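Local atomic coordinates of bacterial regulatory proteins, tetR family (Corynebacterium glutamicum, PDB entry 3AQT), a protein that represses transcription as a TetR-family regulator, probably by binding DNA through a helix-turn-helix motif, and takes up resorcinol as its inducer. Residues 105-108 with 109-113; 121-124 with 125-129; 159-162 with 163-166; 165-168 with 169-173; 180-183 with 184-188. All coordinates share one frame; numbering follows the deposited sequence.

Interaction 1: 105-108 with 109-113; sequences VGIA and LDQVL
Val-105 turns CG1 anti to its own backbone nitrogen (chi1 168°), while Leu-109, one helical turn later, holds CG anti to its carbonyl carbon (chi1 -70°), and these two settings bring the branches together. CG1 of Val-105 lies 3.9 Å from CD1 of Leu-109, the two side chains meeting at a slant rather than running alongside each other. The leucine also folds back over the preceding turn, with its CG 3.3 Å from the carbonyl oxygen of Val-105. That oxygen accepts the amide of Leu-109 at 2.7 Å (N to O).

The backbone ladder continues with Asp-110 N on Gly-106 O at 3.0 Å. Near the end of the helix the pattern begins to fork: Ala-108 O takes Val-112 N at 3.2 Å and, weakly, Gln-111 N, which is bonded to Ile-107 O as well. The bent chain of Gln-111 places its CG 3.1 Å from Ile-107 O. Both carboxylate oxygens of Asp-110 are engaged by salt bridges, OD2 with Arg-161 and OD1 with Arg-164.

The contact covers the end of helix 90-111 and the first residues beyond it, and is partly buried. Val-105 and Leu-109 lean on His-133 and His-129 of helix 119-134 and on Ile-239 of the C-terminal tail, Leu-109 also touches the bound resorcinol, and Asp-110 ties the helix to helix 159-171.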
# COMPACT_ATOMS: atom_id res chain seq x y z
N VAL B 105 -13.18 -12.21 10.27
CA VAL B 105 -13.71 -12.31 8.92
C VAL B 105 -13.03 -13.44 8.15
O VAL B 105 -13.67 -14.16 7.39
CB VAL B 105 -13.56 -10.95 8.17
CG1 VAL B 105 -13.83 -11.13 6.68
CG2 VAL B 105 -14.56 -9.95 8.73
N GLY B 106 -11.73 -13.59 8.35
CA GLY B 106 -11.00 -14.64 7.68
C GLY B 106 -11.62 -16.01 7.93
O GLY B 106 -11.77 -16.80 7.00
N ILE B 107 -11.97 -16.28 9.18
CA ILE B 107 -12.58 -17.55 9.56
C ILE B 107 -13.96 -17.66 8.92
O ILE B 107 -14.33 -18.73 8.42
CB ILE B 107 -12.69 -17.66 11.09
CG1 ILE B 107 -11.30 -17.76 11.71
CG2 ILE B 107 -13.50 -18.89 11.47
CD1 ILE B 107 -11.24 -17.49 13.21
N ALA B 108 -14.71 -16.57 8.93
CA ALA B 108 -16.04 -16.58 8.33
C ALA B 108 -15.91 -16.85 6.82
O ALA B 108 -16.69 -17.62 6.26
CB ALA B 108 -16.76 -15.25 8.58
N LEU B 109 -14.93 -16.23 6.17
CA LEU B 109 -14.74 -16.44 4.74
C LEU B 109 -14.38 -17.89 4.45
O LEU B 109 -14.85 -18.45 3.46
CB LEU B 109 -13.64 -15.52 4.19
CG LEU B 109 -13.97 -14.04 4.11
CD1 LEU B 109 -12.73 -13.27 3.64
CD2 LEU B 109 -15.14 -13.82 3.18
N ASP B 110 -13.55 -18.49 5.30
CA ASP B 110 -13.17 -19.88 5.09
C ASP B 110 -14.39 -20.81 5.21
O ASP B 110 -14.43 -21.87 4.60
CB ASP B 110 -12.09 -20.31 6.10
CG ASP B 110 -10.74 -19.68 5.80
OD1 ASP B 110 -10.51 -19.26 4.65
OD2 ASP B 110 -9.88 -19.64 6.72
N GLN B 111 -15.38 -20.41 6.00
CA GLN B 111 -16.59 -21.21 6.18
C GLN B 111 -17.48 -21.19 4.94
O GLN B 111 -17.97 -22.23 4.50
CB GLN B 111 -17.41 -20.71 7.37
CG GLN B 111 -16.67 -20.67 8.70
CD GLN B 111 -16.38 -22.05 9.26
OE1 GLN B 111 -17.30 -22.85 9.47
NE2 GLN B 111 -15.11 -22.33 9.53
N VAL B 112 -17.70 -20.01 4.37
CA VAL B 112 -18.57 -19.88 3.20
C VAL B 112 -17.89 -19.98 1.82
O VAL B 112 -17.94 -21.02 1.16
CB VAL B 112 -19.34 -18.56 3.25
CG1 VAL B 112 -20.39 -18.53 2.16
CG2 VAL B 112 -19.98 -18.38 4.62
N LEU B 113 -17.27 -18.89 1.40
CA LEU B 113 -16.61 -18.81 0.10
C LEU B 113 -16.00 -20.07 -0.50
O LEU B 113 -16.45 -20.54 -1.55
CB LEU B 113 -15.54 -17.71 0.13
CG LEU B 113 -16.06 -16.28 -0.02
CD1 LEU B 113 -16.73 -16.13 -1.37
CD2 LEU B 113 -17.05 -15.97 1.07

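Interaction 2: 121-124 with 125-129; sequences EVFA and GSLRH. With RCO (resorcinol), chain D.
The wall of the resorcinol pocket contributed by helix 119-134 is built here, where Phe-123, Ser-126 and Leu-127 line the ligand from successive turns. Leu-127 sets CD1 over one face of the Phe-123 ring, 3.8 Å from the ring centroid and 16° off its normal, a CH-pi contact. The ring reaches that position because CG of Phe-123 stands anti to the backbone nitrogen (chi1 -174°), which carries the phenyl group along the helix toward the next turn. At its edge, in the ring plane, CD1 of Phe-123 meets O3 of resorcinol at 3.3 Å. The other branch of Leu-127, CD2, lies 3.8 Å from C5 of the ligand.

Ser-126 turns its hydroxyl back on the helix: OG donates to Val-122 O at 2.6 Å, and the Ser-126 amide reaches the same oxygen from the opposite face of the carbonyl plane. The methylene CB of Ser-126 comes closest to the ligand, 3.4 Å from its C3, with OG beside it near C2. Farther round the helix, Arg-128 forms a salt bridge with Asp-210 and a hydrogen bond to Arg-234 O. An aromatic and aliphatic lining of this kind, set within a helical bundle, is characteristic of effector pockets in TetR-family ligand-binding domains.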
# COMPACT_ATOMS: atom_id res chain seq x y z
N GLU B 121 -13.92 -17.12 -8.10
CA GLU B 121 -15.05 -16.57 -7.35
C GLU B 121 -14.73 -16.52 -5.87
O GLU B 121 -15.19 -15.62 -5.15
CB GLU B 121 -16.31 -17.41 -7.58
CG GLU B 121 -17.59 -16.59 -7.54
CD GLU B 121 -18.85 -17.43 -7.69
OE1 GLU B 121 -18.84 -18.39 -8.49
OE2 GLU B 121 -19.85 -17.13 -7.01
N VAL B 122 -13.95 -17.49 -5.40
CA VAL B 122 -13.57 -17.53 -4.00
C VAL B 122 -12.74 -16.30 -3.69
O VAL B 122 -12.99 -15.58 -2.72
CB VAL B 122 -12.72 -18.80 -3.70
CG1 VAL B 122 -12.20 -18.76 -2.27
CG2 VAL B 122 -13.56 -20.05 -3.91
N PHE B 123 -11.74 -16.05 -4.54
CA PHE B 123 -10.84 -14.92 -4.39
C PHE B 123 -11.57 -13.59 -4.52
O PHE B 123 -11.40 -12.70 -3.69
CB PHE B 123 -9.74 -15.02 -5.44
CG PHE B 123 -8.66 -13.98 -5.31
CD1 PHE B 123 -8.00 -13.80 -4.10
CD2 PHE B 123 -8.27 -13.23 -6.41
CE1 PHE B 123 -6.97 -12.87 -3.99
CE2 PHE B 123 -7.24 -12.30 -6.31
CZ PHE B 123 -6.59 -12.13 -5.10
N ALA B 124 -12.38 -13.48 -5.56
CA ALA B 124 -13.14 -12.26 -5.81
C ALA B 124 -14.13 -12.00 -4.68
O ALA B 124 -14.24 -10.88 -4.19
CB ALA B 124 -13.87 -12.37 -7.13
N GLY B 125 -14.86 -13.04 -4.29
CA GLY B 125 -15.84 -12.89 -3.23
C GLY B 125 -15.22 -12.48 -1.92
O GLY B 125 -15.77 -11.66 -1.18
N SER B 126 -14.07 -13.07 -1.61
CA SER B 126 -13.37 -12.75 -0.39
C SER B 126 -13.03 -11.26 -0.38
O SER B 126 -13.30 -10.55 0.59
CB SER B 126 -12.08 -13.57 -0.27
OG SER B 126 -12.35 -14.96 -0.24
N LEU B 127 -12.44 -10.80 -1.48
CA LEU B 127 -12.06 -9.40 -1.59
C LEU B 127 -13.26 -8.47 -1.50
O LEU B 127 -13.19 -7.43 -0.84
CB LEU B 127 -11.29 -9.17 -2.90
CG LEU B 127 -9.95 -9.92 -2.95
CD1 LEU B 127 -9.28 -9.71 -4.30
CD2 LEU B 127 -9.06 -9.42 -1.81
N ARG B 128 -14.36 -8.85 -2.13
CA ARG B 128 -15.55 -8.01 -2.09
C ARG B 128 -16.06 -7.87 -0.65
O ARG B 128 -16.55 -6.81 -0.26
CB ARG B 128 -16.64 -8.56 -3.00
CG ARG B 128 -16.29 -8.49 -4.47
CD ARG B 128 -17.32 -9.17 -5.32
NE ARG B 128 -18.64 -8.57 -5.14
CZ ARG B 128 -19.77 -9.11 -5.57
NH1 ARG B 128 -19.76 -10.27 -6.21
NH2 ARG B 128 -20.92 -8.47 -5.38
N HIS B 129 -15.94 -8.94 0.13
CA HIS B 129 -16.38 -8.87 1.53
C HIS B 129 -15.50 -7.91 2.33
O HIS B 129 -16.00 -7.17 3.17
CB HIS B 129 -16.34 -10.26 2.19
CG HIS B 129 -17.56 -11.08 1.93
ND1 HIS B 129 -18.83 -10.65 2.27
CD2 HIS B 129 -17.72 -12.29 1.35
CE1 HIS B 129 -19.71 -11.57 1.91
NE2 HIS B 129 -19.06 -12.57 1.35
C1 RCO D . -8.97 -13.92 2.32
C2 RCO D . -9.00 -14.80 1.20
C3 RCO D . -8.75 -14.30 -0.10
C4 RCO D . -8.45 -12.94 -0.28
C5 RCO D . -8.42 -12.07 0.83
C6 RCO D . -8.67 -12.56 2.13
O1 RCO D . -9.22 -14.41 3.60
O3 RCO D . -8.78 -15.14 -1.22

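Interaction 3: 159-162 with 163-166; sequences GPRA and RRDL. With RCO (resorcinol), chain D.
Gly-159 opens helix 159-171, and its carbonyl oxygen receives the amide of Arg-163 at 2.8 Å (O to N). Pro-160 follows, its oxygen accepting Arg-164 N. Arg-161 presents its backbone to one face of the Arg-164 guanidinium, its CA lying 4.1 Å above the centre of that group. The two guanidinium planes stand almost perpendicular, 88° apart, and both arginines are drawn to Asp-110 of helix 90-111 by salt bridges. CB of Arg-161 also comes within 3.5 Å of O1 of resorcinol. Ala-162 adds a small apolar surface, its CB 3.7 Å from C4 of the ligand, and its oxygen bonds to Leu-166 N.

Asp-165 divides its carboxylate between two partners. Arg-164, bent at chi3 (65°), grips OD1 side-on through NE and NH2, each at 3.1 Å from that oxygen and both on the same face of the carboxylate. OD2 accepts the ligand hydroxyl O3 at 2.6 Å. The positive charge of Arg-164 probably favours the ionised form of the acid. Asp-165 is thus the hydrogen-bonding acid of the resorcinol pocket, set beside Arg-161 and Ala-162 on helix 159-171, with Arg-164 steadying it from the second shell.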
# COMPACT_ATOMS: atom_id res chain seq x y z
N GLY B 159 -3.13 -13.06 4.76
CA GLY B 159 -2.20 -13.42 3.70
C GLY B 159 -2.15 -14.91 3.42
O GLY B 159 -2.26 -15.32 2.25
N PRO B 160 -1.99 -15.75 4.45
CA PRO B 160 -1.94 -17.19 4.23
C PRO B 160 -3.20 -17.72 3.58
O PRO B 160 -3.16 -18.69 2.82
CB PRO B 160 -1.72 -17.75 5.63
CG PRO B 160 -0.98 -16.64 6.33
CD PRO B 160 -1.73 -15.42 5.87
N ARG B 161 -4.33 -17.08 3.87
CA ARG B 161 -5.60 -17.49 3.29
C ARG B 161 -5.69 -17.10 1.82
O ARG B 161 -6.15 -17.87 0.97
CB ARG B 161 -6.78 -16.88 4.07
CG ARG B 161 -6.93 -17.42 5.48
CD ARG B 161 -8.10 -16.78 6.22
NE ARG B 161 -8.43 -17.53 7.43
CZ ARG B 161 -7.84 -17.36 8.61
NH1 ARG B 161 -6.89 -16.44 8.78
NH2 ARG B 161 -8.19 -18.13 9.63
N ALA B 162 -5.24 -15.88 1.52
CA ALA B 162 -5.27 -15.38 0.16
C ALA B 162 -4.30 -16.19 -0.69
O ALA B 162 -4.62 -16.59 -1.80
CB ALA B 162 -4.90 -13.91 0.13
N ARG B 163 -3.12 -16.43 -0.15
CA ARG B 163 -2.12 -17.19 -0.88
C ARG B 163 -2.69 -18.56 -1.23
O ARG B 163 -2.52 -19.05 -2.35
CB ARG B 163 -0.84 -17.32 -0.03
CG ARG B 163 0.39 -17.77 -0.80
CD ARG B 163 1.61 -17.82 0.10
NE ARG B 163 2.85 -18.00 -0.65
CZ ARG B 163 3.21 -19.15 -1.21
NH1 ARG B 163 2.44 -20.22 -1.11
NH2 ARG B 163 4.35 -19.22 -1.88
N ARG B 164 -3.36 -19.17 -0.27
CA ARG B 164 -3.97 -20.48 -0.46
C ARG B 164 -4.95 -20.43 -1.62
O ARG B 164 -4.89 -21.25 -2.54
CB ARG B 164 -4.73 -20.89 0.81
CG ARG B 164 -5.56 -22.17 0.66
CD ARG B 164 -6.62 -22.23 1.73
NE ARG B 164 -7.59 -21.16 1.58
CZ ARG B 164 -8.24 -20.58 2.59
NH1 ARG B 164 -8.02 -20.98 3.84
NH2 ARG B 164 -9.12 -19.61 2.35
N ASP B 165 -5.85 -19.46 -1.57
CA ASP B 165 -6.85 -19.30 -2.61
C ASP B 165 -6.18 -19.09 -3.97
O ASP B 165 -6.61 -19.65 -4.97
CB ASP B 165 -7.81 -18.15 -2.28
CG ASP B 165 -8.75 -18.49 -1.13
OD1 ASP B 165 -8.89 -19.68 -0.79
OD2 ASP B 165 -9.38 -17.56 -0.57
N LEU B 166 -5.11 -18.29 -4.00
CA LEU B 166 -4.40 -18.04 -5.24
C LEU B 166 -3.67 -19.29 -5.74
O LEU B 166 -3.68 -19.58 -6.93
CB LEU B 166 -3.41 -16.90 -5.07
CG LEU B 166 -4.05 -15.51 -4.91
CD1 LEU B 166 -2.94 -14.48 -4.69
CD2 LEU B 166 -4.89 -15.16 -6.15
C1 RCO D . -8.97 -13.92 2.32
C2 RCO D . -9.00 -14.80 1.20
C3 RCO D . -8.75 -14.30 -0.10
C4 RCO D . -8.45 -12.94 -0.28
C5 RCO D . -8.42 -12.07 0.83
C6 RCO D . -8.67 -12.56 2.13
O1 RCO D . -9.22 -14.41 3.60
O3 RCO D . -8.78 -15.14 -1.22

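Interaction 4: 165-168 with 169-173; sequences DLLH and GLETG. With RCO (resorcinol), chain D.
Leu-167 and Glu-171 make an i to i+4 contact on the final turns of helix 159-171, where the helix runs out toward solvent and away from the ligand pocket. The side chain of Glu-171 bends at chi2 (-80°) and curls back over the preceding turn. Its CG sits 3.0 Å from Leu-167 O, and OE2 comes to 3.5 Å from CD1 of Leu-167. Leu-167 meets it with CG anti to the backbone nitrogen (chi1 174°), which swings CG and its methyls toward the C-terminal end of the helix.

On the buried side, Leu-166 packs into the ligand-binding domain among Phe-123, Phe-175 and Ala-183. Farther along the helix, His-168 and Thr-172 repeat the i to i+4 spacing: CE1 of the imidazole lies 3.8 Å from CG2 of the threonine, and both side chains also touch Pro-119 of helix 119-134. Beneath them the helical hydrogen bonds end in order. Glu-171 N reaches Leu-167 O at 2.9 Å and Thr-172 N reaches His-168 O at 3.2 Å, while Leu-170 N makes a weak second bond to Leu-167 O besides its bond to Leu-166 O. Gly-169 shares a backbone hydrogen bond with Phe-175 in the loop leading to helix 180-199. Thr-172 is the first residue to leave helical geometry, and Gly-173 follows with a positive phi of 72°, its amide bonded to Leu-170 O at 3.1 Å.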
# COMPACT_ATOMS: atom_id res chain seq x y z
N ASP B 165 -5.85 -19.46 -1.57
CA ASP B 165 -6.85 -19.30 -2.61
C ASP B 165 -6.18 -19.09 -3.97
O ASP B 165 -6.61 -19.65 -4.97
CB ASP B 165 -7.81 -18.15 -2.28
CG ASP B 165 -8.75 -18.49 -1.13
OD1 ASP B 165 -8.89 -19.68 -0.79
OD2 ASP B 165 -9.38 -17.56 -0.57
N LEU B 166 -5.11 -18.29 -4.00
CA LEU B 166 -4.40 -18.04 -5.24
C LEU B 166 -3.67 -19.29 -5.74
O LEU B 166 -3.68 -19.58 -6.93
CB LEU B 166 -3.41 -16.90 -5.07
CG LEU B 166 -4.05 -15.51 -4.91
CD1 LEU B 166 -2.94 -14.48 -4.69
CD2 LEU B 166 -4.89 -15.16 -6.15
N LEU B 167 -3.05 -20.03 -4.82
CA LEU B 167 -2.35 -21.25 -5.20
C LEU B 167 -3.35 -22.22 -5.83
O LEU B 167 -3.05 -22.90 -6.81
CB LEU B 167 -1.72 -21.91 -3.99
CG LEU B 167 -1.08 -23.27 -4.31
CD1 LEU B 167 -0.02 -23.10 -5.40
CD2 LEU B 167 -0.49 -23.88 -3.05
N HIS B 168 -4.53 -22.28 -5.23
CA HIS B 168 -5.60 -23.15 -5.70
C HIS B 168 -5.92 -22.79 -7.16
O HIS B 168 -5.98 -23.66 -8.03
CB HIS B 168 -6.82 -22.95 -4.79
CG HIS B 168 -8.04 -23.69 -5.23
ND1 HIS B 168 -7.99 -24.79 -6.06
CD2 HIS B 168 -9.35 -23.50 -4.93
CE1 HIS B 168 -9.21 -25.24 -6.27
NE2 HIS B 168 -10.06 -24.47 -5.59
N GLY B 169 -6.10 -21.50 -7.42
CA GLY B 169 -6.41 -21.05 -8.77
C GLY B 169 -5.28 -21.30 -9.76
O GLY B 169 -5.50 -21.46 -10.96
N LEU B 170 -4.05 -21.32 -9.25
CA LEU B 170 -2.90 -21.55 -10.10
C LEU B 170 -2.86 -23.02 -10.50
O LEU B 170 -2.64 -23.36 -11.67
CB LEU B 170 -1.62 -21.17 -9.35
CG LEU B 170 -0.32 -21.11 -10.14
CD1 LEU B 170 -0.44 -20.07 -11.24
CD2 LEU B 170 0.82 -20.75 -9.20
N GLU B 171 -3.12 -23.90 -9.53
CA GLU B 171 -3.12 -25.34 -9.76
C GLU B 171 -4.18 -25.78 -10.77
O GLU B 171 -3.96 -26.72 -11.51
CB GLU B 171 -3.35 -26.08 -8.44
CG GLU B 171 -2.36 -25.76 -7.34
CD GLU B 171 -1.05 -26.51 -7.48
OE1 GLU B 171 -1.09 -27.75 -7.45
OE2 GLU B 171 0.00 -25.86 -7.62
N THR B 172 -5.33 -25.11 -10.78
CA THR B 172 -6.39 -25.48 -11.71
C THR B 172 -6.33 -24.75 -13.05
O THR B 172 -7.26 -24.85 -13.86
CB THR B 172 -7.79 -25.25 -11.11
OG1 THR B 172 -8.01 -23.84 -10.93
CG2 THR B 172 -7.91 -25.96 -9.77
N GLY B 173 -5.25 -24.00 -13.28
CA GLY B 173 -5.11 -23.26 -14.52
C GLY B 173 -6.02 -22.05 -14.65
O GLY B 173 -6.10 -21.43 -15.71
C1 RCO D . -8.97 -13.92 2.32
C2 RCO D . -9.00 -14.80 1.20
C3 RCO D . -8.75 -14.30 -0.10
C4 RCO D . -8.45 -12.94 -0.28
C5 RCO D . -8.42 -12.07 0.83
C6 RCO D . -8.67 -12.56 2.13
O1 RCO D . -9.22 -14.41 3.60
O3 RCO D . -8.78 -15.14 -1.22

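Interaction 5: 180-183 with 184-188; sequences LDLA and TTCTF
Ala-183, Thr-184 and Leu-182 carry most of this contact along the first turns of helix 180-199. Ala-183 contributes chiefly through its carbonyl oxygen, which takes two donors from Thr-187: the amide at 3.1 Å (N to O) and the hydroxyl OG1 at 2.5 Å. They come from opposite faces of the carbonyl plane, the amide standing above it by 35°, so the oxygen is gripped from both sides.

Thr-184 repeats the device one turn earlier. Its OG1 lies anti to its carbonyl carbon (chi1 -62°), which folds the hydroxyl back along the helix to donate to Leu-180 O at 3.0 Å, while its amide binds that same oxygen at 3.1 Å from the other face. In both threonines a buried hydroxyl is thereby satisfied within the helix, leaving the methyl branch to face other parts of the fold.

Leu-182 instead makes an apolar contact. Its CD1 packs 3.6 Å from SG of Cys-186, and the sulfur also lies 3.3 Å from Leu-182 O, the acceptor of the Cys-186 amide. The methyl CG2 of Thr-185 comes to 3.2 Å from that same carbonyl oxygen, while its hydroxyl is bonded to His-151.

Thr-184 faces Arg-163 of helix 159-171 and Met-155 of helix 150-157, and Ala-183 and Thr-187 rest on Met-220 of helix 209-220. Leu-182 and Cys-186 pack against Met-197 and Ser-190 of the second subunit, placing this turn of helix 180-199 at the dimer interface.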
# COMPACT_ATOMS: atom_id res chain seq x y z
N LEU B 180 3.99 -16.06 -6.41
CA LEU B 180 2.91 -16.19 -5.45
C LEU B 180 2.93 -15.21 -4.27
O LEU B 180 1.89 -14.70 -3.86
CB LEU B 180 2.89 -17.63 -4.94
CG LEU B 180 1.55 -18.28 -4.66
CD1 LEU B 180 0.53 -17.94 -5.74
CD2 LEU B 180 1.78 -19.79 -4.60
N ASP B 181 4.11 -14.97 -3.72
CA ASP B 181 4.23 -14.04 -2.60
C ASP B 181 3.96 -12.62 -3.07
O ASP B 181 3.34 -11.82 -2.36
CB ASP B 181 5.61 -14.13 -1.96
CG ASP B 181 5.88 -15.50 -1.35
OD1 ASP B 181 4.94 -16.10 -0.77
OD2 ASP B 181 7.03 -15.97 -1.43
N LEU B 182 4.42 -12.31 -4.28
CA LEU B 182 4.22 -10.99 -4.86
C LEU B 182 2.73 -10.73 -5.06
O LEU B 182 2.23 -9.67 -4.69
CB LEU B 182 4.94 -10.88 -6.20
CG LEU B 182 4.69 -9.53 -6.90
CD1 LEU B 182 5.43 -8.44 -6.14
CD2 LEU B 182 5.16 -9.58 -8.35
N ALA B 183 2.02 -11.70 -5.63
CA ALA B 183 0.59 -11.52 -5.87
C ALA B 183 -0.15 -11.33 -4.56
O ALA B 183 -1.08 -10.54 -4.48
CB ALA B 183 0.03 -12.73 -6.62
N THR B 184 0.26 -12.05 -3.53
CA THR B 184 -0.40 -11.91 -2.24
C THR B 184 -0.17 -10.52 -1.64
O THR B 184 -1.11 -9.85 -1.22
CB THR B 184 0.09 -12.99 -1.24
OG1 THR B 184 -0.24 -14.29 -1.75
CG2 THR B 184 -0.57 -12.80 0.13
N THR B 185 1.09 -10.09 -1.60
CA THR B 185 1.39 -8.80 -1.02
C THR B 185 0.83 -7.63 -1.83
O THR B 185 0.38 -6.63 -1.26
CB THR B 185 2.91 -8.63 -0.81
OG1 THR B 185 3.14 -7.50 0.04
CG2 THR B 185 3.63 -8.43 -2.13
N CYS B 186 0.82 -7.76 -3.16
CA CYS B 186 0.28 -6.69 -4.00
C CYS B 186 -1.22 -6.57 -3.85
O CYS B 186 -1.78 -5.47 -3.91
CB CYS B 186 0.63 -6.93 -5.47
SG CYS B 186 2.36 -6.58 -5.87
N THR B 187 -1.88 -7.71 -3.66
CA THR B 187 -3.32 -7.73 -3.49
C THR B 187 -3.70 -6.86 -2.29
O THR B 187 -4.57 -6.01 -2.38
CB THR B 187 -3.82 -9.18 -3.25
OG1 THR B 187 -3.52 -9.97 -4.41
CG2 THR B 187 -5.31 -9.20 -3.01
N PHE B 188 -3.02 -7.07 -1.16
CA PHE B 188 -3.32 -6.28 0.02
C PHE B 188 -2.84 -4.83 -0.07
O PHE B 188 -3.44 -3.93 0.53
CB PHE B 188 -2.78 -7.01 1.25
CG PHE B 188 -3.61 -8.21 1.61
CD1 PHE B 188 -4.88 -8.05 2.15
CD2 PHE B 188 -3.16 -9.49 1.32
CE1 PHE B 188 -5.69 -9.15 2.39
CE2 PHE B 188 -3.97 -10.60 1.56
CZ PHE B 188 -5.24 -10.43 2.09

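All five contacts are local, between neighbouring turns of one helix, and interactions 1 and 4 run past the helix end. Interactions 2 and 5 are buried, interactions 1 and 3 partly so, and interaction 4 runs from the pocket to the exposed end of helix 159-171, which it shares with interaction 3 through Asp-165 and Leu-166. Interactions 2 and 3 face resorcinol from two helices, one mainly apolar, the other supplying the hydrogen-bonding acid. Salt bridges join interaction 3 to interaction 1 through Asp-110 and to interaction 5 through Asp-181, whereas interactions 1 and 2 meet by packing of Leu-109 and Leu-113 on His-129. Among the five, interaction 5 alone touches the second subunit.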